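Local coordinates for 2,3-dihydroxybenzoate-AMP ligase (Bacillus subtilis, PDB 1MDB), which belongs to the AMP-binding (ANL) family of enzymes and binds adenosine monophosphate and 2,3-dihydroxy-benzoic acid, at residues D344-E347 and I348-T352; D372-P375 and G376-G379; A315-V318 and K319-G323; M287-A290 and S291-D295. All blocks are in the same frame, centred on the assembly; numbering follows the deposited sequence.

Contact 1 of 4, residues D344-E347 and I348-T352; sequences DPEE and IIVNT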
loop_
_atom_site.group_PDB
_atom_site.type_symbol
_atom_site.label_atom_id
_atom_site.label_comp_id
_atom_site.label_asym_id
_atom_site.label_seq_id
_atom_site.Cartn_x
_atom_site.Cartn_y
_atom_site.Cartn_z
ATOM N N ASP A 344 5.782 -17.067 -14.490
ATOM C CA ASP A 344 4.531 -17.192 -15.232
ATOM C C ASP A 344 4.721 -16.724 -16.669
ATOM O O ASP A 344 5.656 -15.983 -16.971
ATOM C CB ASP A 344 3.439 -16.335 -14.574
ATOM C CG ASP A 344 2.661 -17.086 -13.521
ATOM O OD1 ASP A 344 1.887 -16.439 -12.779
ATOM O OD2 ASP A 344 2.816 -18.322 -13.439
ATOM N N PRO A 345 3.834 -17.159 -17.579
ATOM C CA PRO A 345 3.928 -16.753 -18.986
ATOM C C PRO A 345 3.724 -15.243 -19.090
ATOM O O PRO A 345 3.004 -14.661 -18.278
ATOM C CB PRO A 345 2.786 -17.528 -19.644
ATOM C CG PRO A 345 2.680 -18.760 -18.794
ATOM C CD PRO A 345 2.813 -18.206 -17.400
ATOM N N GLU A 346 4.337 -14.615 -20.088
ATOM C CA GLU A 346 4.208 -13.173 -20.258
ATOM C C GLU A 346 2.746 -12.726 -20.272
ATOM O O GLU A 346 2.400 -11.697 -19.691
ATOM C CB GLU A 346 4.903 -12.711 -21.547
ATOM C CG GLU A 346 4.893 -11.181 -21.759
ATOM C CD GLU A 346 5.758 -10.416 -20.743
ATOM O OE1 GLU A 346 5.751 -10.784 -19.548
ATOM O OE2 GLU A 346 6.434 -9.436 -21.135
ATOM N N GLU A 347 1.888 -13.509 -20.922
ATOM C CA GLU A 347 0.471 -13.173 -21.018
ATOM C C GLU A 347 -0.264 -13.158 -19.683
ATOM O O GLU A 347 -1.180 -12.361 -19.483
ATOM C CB GLU A 347 -0.244 -14.138 -21.962
ATOM C CG GLU A 347 -1.694 -13.757 -22.210
ATOM C CD GLU A 347 -2.469 -14.829 -22.939
ATOM O OE1 GLU A 347 -2.701 -15.903 -22.339
ATOM O OE2 GLU A 347 -2.844 -14.597 -24.112
ATOM N N ILE A 348 0.103 -14.054 -18.777
ATOM C CA ILE A 348 -0.549 -14.081 -17.474
ATOM C C ILE A 348 -0.075 -12.891 -16.639
ATOM O O ILE A 348 -0.841 -12.326 -15.859
ATOM C CB ILE A 348 -0.248 -15.382 -16.720
ATOM C CG1 ILE A 348 -1.094 -16.519 -17.302
ATOM C CG2 ILE A 348 -0.523 -15.201 -15.235
ATOM C CD1 ILE A 348 -0.892 -17.851 -16.609
ATOM N N ILE A 349 1.187 -12.514 -16.817
ATOM C CA ILE A 349 1.765 -11.391 -16.090
ATOM C C ILE A 349 1.182 -10.088 -16.623
ATOM O O ILE A 349 0.928 -9.155 -15.864
ATOM C CB ILE A 349 3.309 -11.340 -16.266
ATOM C CG1 ILE A 349 3.958 -12.532 -15.569
ATOM C CG2 ILE A 349 3.862 -10.027 -15.719
ATOM C CD1 ILE A 349 5.449 -12.643 -15.827
ATOM N N VAL A 350 0.964 -10.039 -17.931
ATOM C CA VAL A 350 0.438 -8.846 -18.585
ATOM C C VAL A 350 -1.075 -8.661 -18.559
ATOM O O VAL A 350 -1.566 -7.530 -18.658
ATOM C CB VAL A 350 0.915 -8.787 -20.058
ATOM C CG1 VAL A 350 0.134 -7.729 -20.841
ATOM C CG2 VAL A 350 2.406 -8.474 -20.095
ATOM N N ASN A 351 -1.828 -9.745 -18.404
ATOM C CA ASN A 351 -3.278 -9.608 -18.428
ATOM C C ASN A 351 -4.043 -9.919 -17.150
ATOM O O ASN A 351 -5.263 -9.766 -17.117
ATOM C CB ASN A 351 -3.846 -10.430 -19.590
ATOM C CG ASN A 351 -3.317 -9.970 -20.933
ATOM O OD1 ASN A 351 -3.608 -8.859 -21.386
ATOM N ND2 ASN A 351 -2.518 -10.818 -21.578
ATOM N N THR A 352 -3.349 -10.351 -16.101
ATOM C CA THR A 352 -4.033 -10.648 -14.845
ATOM C C THR A 352 -3.406 -9.885 -13.681
ATOM O O THR A 352 -2.366 -9.249 -13.828
ATOM C CB THR A 352 -3.987 -12.159 -14.499
ATOM O OG1 THR A 352 -2.702 -12.496 -13.956
ATOM C CG2 THR A 352 -4.241 -12.995 -15.743
#
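E347 O is gripped twice by one residue: N351 gives it both its backbone N and its side-chain ND2, each at 2.9 Å. The side-chain donor reaches the carbonyl in plane, on a lone pair, whereas the backbone N-H comes in from above that plane, 36° out of it. With CG anti to its carbonyl carbon and beside the backbone N (chi1 -60°), N351 folds its amide back over the preceding turn; asparagine, short and carrying an N-H donor, suits this place. The E347 carboxylate and the N351 amide are turned 68° against each other.

This is the short helix 346-351, which follows strand 337-339 in the large AMP-binding domain. P345 is its N-cap residue, well placed where its missing N-H costs no helical bond, and its O receives I349 N at 3.2 Å. One step on, V350 N binds E346 O at 2.8 Å. At the other end T352, the first residue to leave helical angles, donates OG1 to I348 O at 2.7 Å.

Apolar branches fill the flanks. I348 CD1 lies alongside P345 CD, 3.8 Å away, the two side chains pointing the same way, while I348 CG2 meets the D344 carboxylate, whose OD1 also takes a hydrogen bond from Y422. I349 sends CD1 to within 3.5 Å of D344 O and packs beyond on T325 and L326 of strand 325-331.

Contact 2 of 4, residues D372-P375 and G376-G379; sequences DVKP and GETG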
loop_
_atom_site.group_PDB
_atom_site.type_symbol
_atom_site.label_atom_id
_atom_site.label_comp_id
_atom_site.label_asym_id
_atom_site.label_seq_id
_atom_site.Cartn_x
_atom_site.Cartn_y
_atom_site.Cartn_z
ATOM N N ASP A 372 -23.238 -16.692 -5.399
ATOM C CA ASP A 372 -22.036 -16.985 -6.170
ATOM C C ASP A 372 -22.345 -16.847 -7.652
ATOM O O ASP A 372 -23.308 -17.420 -8.154
ATOM C CB ASP A 372 -21.522 -18.396 -5.877
ATOM C CG ASP A 372 -20.830 -18.498 -4.528
ATOM O OD1 ASP A 372 -21.462 -18.975 -3.559
ATOM O OD2 ASP A 372 -19.651 -18.088 -4.437
ATOM N N VAL A 373 -21.531 -16.068 -8.349
ATOM C CA VAL A 373 -21.737 -15.872 -9.771
ATOM C C VAL A 373 -21.284 -17.149 -10.479
ATOM O O VAL A 373 -20.576 -17.970 -9.899
ATOM C CB VAL A 373 -20.927 -14.653 -10.288
ATOM C CG1 VAL A 373 -19.494 -15.055 -10.593
ATOM C CG2 VAL A 373 -21.607 -14.060 -11.504
ATOM N N LYS A 374 -21.703 -17.324 -11.725
ATOM C CA LYS A 374 -21.325 -18.508 -12.479
ATOM C C LYS A 374 -19.833 -18.444 -12.796
ATOM O O LYS A 374 -19.263 -17.362 -12.883
ATOM C CB LYS A 374 -22.154 -18.586 -13.763
ATOM C CG LYS A 374 -23.655 -18.555 -13.499
ATOM C CD LYS A 374 -24.469 -18.669 -14.779
ATOM C CE LYS A 374 -25.966 -18.627 -14.481
ATOM N NZ LYS A 374 -26.802 -18.734 -15.717
ATOM N N PRO A 375 -19.181 -19.606 -12.960
ATOM C CA PRO A 375 -17.749 -19.668 -13.264
ATOM C C PRO A 375 -17.288 -18.693 -14.340
ATOM O O PRO A 375 -17.904 -18.582 -15.397
ATOM C CB PRO A 375 -17.554 -21.121 -13.680
ATOM C CG PRO A 375 -18.497 -21.830 -12.775
ATOM C CD PRO A 375 -19.746 -20.963 -12.854
ATOM N N GLY A 376 -16.200 -17.982 -14.053
ATOM C CA GLY A 376 -15.655 -17.031 -15.006
ATOM C C GLY A 376 -16.431 -15.735 -15.121
ATOM O O GLY A 376 -16.004 -14.812 -15.811
ATOM N N GLU A 377 -17.573 -15.656 -14.445
ATOM C CA GLU A 377 -18.392 -14.453 -14.494
ATOM C C GLU A 377 -17.824 -13.356 -13.606
ATOM O O GLU A 377 -17.112 -13.623 -12.640
ATOM C CB GLU A 377 -19.831 -14.757 -14.066
ATOM C CG GLU A 377 -20.585 -15.679 -15.012
ATOM C CD GLU A 377 -20.627 -15.142 -16.427
ATOM O OE1 GLU A 377 -21.206 -14.052 -16.637
ATOM O OE2 GLU A 377 -20.074 -15.808 -17.329
ATOM N N THR A 378 -18.157 -12.119 -13.943
ATOM C CA THR A 378 -17.698 -10.961 -13.193
ATOM C C THR A 378 -18.631 -10.679 -12.022
ATOM O O THR A 378 -19.844 -10.859 -12.128
ATOM C CB THR A 378 -17.641 -9.728 -14.100
ATOM O OG1 THR A 378 -16.700 -9.964 -15.151
ATOM C CG2 THR A 378 -17.220 -8.501 -13.317
ATOM N N GLY A 379 -18.056 -10.244 -10.905
ATOM C CA GLY A 379 -18.858 -9.940 -9.738
ATOM C C GLY A 379 -18.064 -9.330 -8.600
ATOM O O GLY A 379 -16.915 -8.916 -8.770
#
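The chain reverses at K374-E377 in a type II beta turn, closed by E377 N bonding to K374 O at 2.9 Å with an N-H...O angle of 150°. P375 and G376 occupy the two corners. The pyrrolidine ring of P375 restrains phi at the first corner, and G376 takes a positive phi of 76° at the second, which glycine adopts readily.

Flanking the turn, the side chain of V373 lies against E377. V373 CG1 stands between its own backbone N and carbonyl carbon (chi1 84°), and from there touches E377 O at 3.5 Å; the exact fit between the two side chains is doubtful, because they are modelled too close together. E377 bends at chi2, and its CG lies against K374 CB, 3.5 Å away. The lysine chain runs on fully extended, leading its charged end away from the turn, as befits an exposed position.

V373 also bonds through its backbone to V365 and rests its side chain on that residue, while G379 bonds to V415. The Pro-Gly pair at the corners is a classic type II turn sequence, placed here at the surface in the connection between the antiparallel strands 362-366 and 379-384 of a four-stranded sheet.

Contact 3 of 4, residues A315-V318 and K319-G323; sequences ARRV and KAVFG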
loop_
_atom_site.group_PDB
_atom_site.type_symbol
_atom_site.label_atom_id
_atom_site.label_comp_id
_atom_site.label_asym_id
_atom_site.label_seq_id
_atom_site.Cartn_x
_atom_site.Cartn_y
_atom_site.Cartn_z
ATOM N N ALA A 315 1.594 -2.603 -19.153
ATOM C CA ALA A 315 2.279 -3.753 -18.586
ATOM C C ALA A 315 3.188 -4.470 -19.593
ATOM O O ALA A 315 4.350 -4.753 -19.298
ATOM C CB ALA A 315 1.255 -4.720 -18.013
ATOM N N ARG A 316 2.655 -4.748 -20.780
ATOM C CA ARG A 316 3.389 -5.438 -21.843
ATOM C C ARG A 316 4.728 -4.789 -22.189
ATOM O O ARG A 316 5.603 -5.434 -22.757
ATOM C CB ARG A 316 2.538 -5.488 -23.122
ATOM C CG ARG A 316 2.239 -4.107 -23.655
ATOM C CD ARG A 316 1.935 -4.077 -25.140
ATOM N NE ARG A 316 2.176 -2.731 -25.661
ATOM C CZ ARG A 316 2.192 -2.407 -26.950
ATOM N NH1 ARG A 316 1.974 -3.328 -27.881
ATOM N NH2 ARG A 316 2.454 -1.158 -27.309
ATOM N N ARG A 317 4.884 -3.513 -21.859
ATOM C CA ARG A 317 6.117 -2.794 -22.179
ATOM C C ARG A 317 7.263 -2.981 -21.184
ATOM O O ARG A 317 8.425 -2.739 -21.515
ATOM C CB ARG A 317 5.820 -1.301 -22.305
ATOM C CG ARG A 317 4.842 -0.931 -23.401
ATOM C CD ARG A 317 4.498 0.541 -23.291
ATOM N NE ARG A 317 5.695 1.371 -23.384
ATOM C CZ ARG A 317 5.774 2.622 -22.942
ATOM N NH1 ARG A 317 4.724 3.198 -22.368
ATOM N NH2 ARG A 317 6.906 3.299 -23.076
ATOM N N VAL A 318 6.938 -3.404 -19.969
ATOM C CA VAL A 318 7.946 -3.587 -18.927
ATOM C C VAL A 318 9.185 -4.363 -19.376
ATOM O O VAL A 318 10.314 -3.911 -19.171
ATOM C CB VAL A 318 7.336 -4.282 -17.691
ATOM C CG1 VAL A 318 8.420 -4.562 -16.650
ATOM C CG2 VAL A 318 6.253 -3.393 -17.090
ATOM N N LYS A 319 8.969 -5.521 -19.989
ATOM C CA LYS A 319 10.063 -6.371 -20.450
ATOM C C LYS A 319 11.077 -5.665 -21.343
ATOM O O LYS A 319 12.277 -5.880 -21.207
ATOM C CB LYS A 319 9.506 -7.580 -21.194
ATOM C CG LYS A 319 10.572 -8.517 -21.732
ATOM C CD LYS A 319 9.940 -9.689 -22.473
ATOM C CE LYS A 319 9.051 -10.513 -21.550
ATOM N NZ LYS A 319 8.354 -11.613 -22.274
ATOM N N ALA A 320 10.589 -4.826 -22.253
ATOM C CA ALA A 320 11.453 -4.104 -23.178
ATOM C C ALA A 320 12.064 -2.817 -22.626
ATOM O O ALA A 320 13.206 -2.489 -22.952
ATOM C CB ALA A 320 10.683 -3.791 -24.459
ATOM N N VAL A 321 11.313 -2.082 -21.808
ATOM C CA VAL A 321 11.820 -0.826 -21.256
ATOM C C VAL A 321 12.781 -1.023 -20.086
ATOM O O VAL A 321 13.755 -0.283 -19.955
ATOM C CB VAL A 321 10.669 0.106 -20.793
ATOM C CG1 VAL A 321 11.240 1.307 -20.034
ATOM C CG2 VAL A 321 9.880 0.596 -22.000
ATOM N N PHE A 322 12.510 -2.013 -19.239
ATOM C CA PHE A 322 13.369 -2.271 -18.091
ATOM C C PHE A 322 14.152 -3.574 -18.197
ATOM O O PHE A 322 15.077 -3.806 -17.421
ATOM C CB PHE A 322 12.551 -2.290 -16.800
ATOM C CG PHE A 322 11.897 -0.978 -16.479
ATOM C CD1 PHE A 322 10.589 -0.727 -16.867
ATOM C CD2 PHE A 322 12.590 0.004 -15.777
ATOM C CE1 PHE A 322 9.978 0.481 -16.560
ATOM C CE2 PHE A 322 11.986 1.214 -15.466
ATOM C CZ PHE A 322 10.674 1.452 -15.857
ATOM N N GLY A 323 13.776 -4.424 -19.145
ATOM C CA GLY A 323 14.478 -5.681 -19.331
ATOM C C GLY A 323 14.374 -6.628 -18.157
ATOM O O GLY A 323 15.252 -7.461 -17.941
HETATM O O HOH W 1 6.421 -6.993 -19.800
HETATM O O HOH W 2 7.956 -4.971 -24.020
#
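F322 N binds V318 O at 2.9 Å and V321 N binds R317 O at 3.0 Å, two helical bonds with N-H...O angles of 163° and 165°. The N-H of V321 points almost straight down the R317 carbonyl. Ahead of them, a type I turn from A315 to V318 is closed by V318 N on A315 O, and two waters link it to the first helical turn. Water 1 bridges A315 O and K319 N, accepting from the latter at 2.9 Å; water 2 donates to R316 O at 2.7 Å and accepts weakly from A320 N. They thus stand in where direct backbone bonds would continue one helix into the next.

Around this backbone, V321 CG2 approaches the R317 guanidinium obliquely, 4.2 Å from NH2. The arginine chain bends at chi3 (58°), and NH2 is the part that comes near V321. V321 CG1 lies over one face of the F322 ring, offset toward the rim, while V318 O sits at the ring's edge. G323, with its positive phi, suits the point where the chain leaves the helix. K319 and R316 carry their charges outward, to salt bridges with E346 and E313.

The short helix 318-321 is wedged between helix 280-292, where M287 and A290 meet V321, and strand 325-331, where L326 receives V318.

Contact 4 of 4, residues M287-A290 and S291-D295; sequences MDAA and SSRRD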
loop_
_atom_site.group_PDB
_atom_site.type_symbol
_atom_site.label_atom_id
_atom_site.label_comp_id
_atom_site.label_asym_id
_atom_site.label_seq_id
_atom_site.Cartn_x
_atom_site.Cartn_y
_atom_site.Cartn_z
ATOM N N MET A 287 8.558 4.640 -16.929
ATOM C CA MET A 287 8.746 4.169 -18.290
ATOM C C MET A 287 9.175 5.315 -19.199
ATOM O O MET A 287 10.065 5.138 -20.025
ATOM C CB MET A 287 7.475 3.491 -18.816
ATOM C CG MET A 287 7.114 2.228 -18.035
ATOM S SD MET A 287 5.971 1.123 -18.901
ATOM C CE MET A 287 7.111 -0.036 -19.577
ATOM N N ASP A 288 8.569 6.492 -19.047
ATOM C CA ASP A 288 8.979 7.631 -19.874
ATOM C C ASP A 288 10.432 7.952 -19.564
ATOM O O ASP A 288 11.265 8.092 -20.461
ATOM C CB ASP A 288 8.156 8.891 -19.576
ATOM C CG ASP A 288 6.754 8.827 -20.135
ATOM O OD1 ASP A 288 6.046 9.853 -20.057
ATOM O OD2 ASP A 288 6.352 7.760 -20.646
ATOM N N ALA A 289 10.727 8.067 -18.276
ATOM C CA ALA A 289 12.069 8.397 -17.827
ATOM C C ALA A 289 13.104 7.381 -18.297
ATOM O O ALA A 289 14.173 7.760 -18.766
ATOM C CB ALA A 289 12.090 8.508 -16.310
ATOM N N ALA A 290 12.782 6.096 -18.191
ATOM C CA ALA A 290 13.723 5.056 -18.590
ATOM C C ALA A 290 14.147 5.156 -20.053
ATOM O O ALA A 290 15.148 4.563 -20.462
ATOM C CB ALA A 290 13.130 3.681 -18.309
ATOM N N SER A 291 13.387 5.911 -20.840
ATOM C CA SER A 291 13.692 6.070 -22.253
ATOM C C SER A 291 14.477 7.348 -22.529
ATOM O O SER A 291 15.052 7.510 -23.600
ATOM C CB SER A 291 12.395 6.061 -23.069
ATOM O OG SER A 291 11.642 4.879 -22.820
ATOM N N SER A 292 14.510 8.257 -21.564
ATOM C CA SER A 292 15.239 9.506 -21.745
ATOM C C SER A 292 16.462 9.587 -20.832
ATOM O O SER A 292 17.369 10.387 -21.066
ATOM C CB SER A 292 14.320 10.692 -21.467
ATOM O OG SER A 292 13.917 10.701 -20.111
ATOM N N ARG A 293 16.480 8.762 -19.790
ATOM C CA ARG A 293 17.591 8.738 -18.840
ATOM C C ARG A 293 18.661 7.749 -19.302
ATOM O O ARG A 293 18.360 6.776 -19.996
ATOM C CB ARG A 293 17.087 8.335 -17.453
ATOM C CG ARG A 293 16.030 9.261 -16.858
ATOM C CD ARG A 293 16.631 10.225 -15.842
ATOM N NE ARG A 293 17.390 9.513 -14.817
ATOM C CZ ARG A 293 17.987 10.092 -13.780
ATOM N NH1 ARG A 293 17.918 11.404 -13.610
ATOM N NH2 ARG A 293 18.671 9.354 -12.917
ATOM N N ARG A 294 19.910 8.004 -18.921
ATOM C CA ARG A 294 21.016 7.133 -19.301
ATOM C C ARG A 294 21.481 6.275 -18.132
ATOM O O ARG A 294 22.555 5.678 -18.180
ATOM C CB ARG A 294 22.195 7.961 -19.834
ATOM C CG ARG A 294 21.882 8.756 -21.100
ATOM C CD ARG A 294 23.051 8.734 -22.081
ATOM N NE ARG A 294 22.685 9.286 -23.385
ATOM C CZ ARG A 294 23.430 9.178 -24.483
ATOM N NH1 ARG A 294 24.590 8.535 -24.444
ATOM N NH2 ARG A 294 23.013 9.712 -25.625
ATOM N N ASP A 295 20.675 6.213 -17.077
ATOM C CA ASP A 295 21.031 5.407 -15.920
ATOM C C ASP A 295 21.020 3.944 -16.304
ATOM O O ASP A 295 20.312 3.546 -17.225
ATOM C CB ASP A 295 20.051 5.640 -14.773
ATOM C CG ASP A 295 20.100 7.056 -14.251
ATOM O OD1 ASP A 295 19.568 7.960 -14.936
ATOM O OD2 ASP A 295 20.682 7.263 -13.163
#
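Two serines turn their hydroxyls back on the helix by different torsions: S291 has OG anti to its carbonyl carbon, beside the backbone N (chi1 -56°), and S292 holds OG between its backbone N and carbonyl carbon (chi1 65°). S291 OG thereby donates to M287 O at 3.2 Å, approaching nearly end-on to the carbonyl. S292 OG donates to A289 O, also at 3.2 Å.

A289 O is in fact gripped by three donors, since S292 N comes from above the carbonyl plane at 2.9 Å and R293 N arrives nearly head-on at 2.7 Å. This lies in the last, weakly bonded turn of helix 280-292, the helix of a beta-alpha-beta unit that leads from strand 275-278 to strand 302-306. Serine suits this place because a short hydroxyl can reach a carbonyl of the preceding turn.

R293 CG packs against A289 CB at 4.0 Å. The arginine chain then bends at chi2 and chi3, carrying the guanidinium away from the helix to a salt bridge with D262; a second one, to D295, rests on a less certain OD1 position. Small side chains suit the helix surface here: A290 meets F322, and A289 meets P261. D288 pairs with R479 in a salt bridge.

How the contacts relate
From the N terminus the order is contact 4, contact 3, contact 1, contact 2. All are local and follow in series, so none nests in or crosses another. Contact 4 ends helix 280-292, contact 3 forms the turn into helix 318-321 and its exit, contact 1 spans helix 346-351, and contact 2 closes the turn before strand 379-384. Contacts 4 and 3 touch where F322 CE1 packs on M287 CG, and contact 3 reaches contact 1 through R316 against V350. These three form a chain of neighbours beside the large mixed sheet, contact 1 packing on strand 325-331. Contact 2 stands apart, its centre about 21 Å from that of contact 1, in the loop joining strands 362-366 and 379-384.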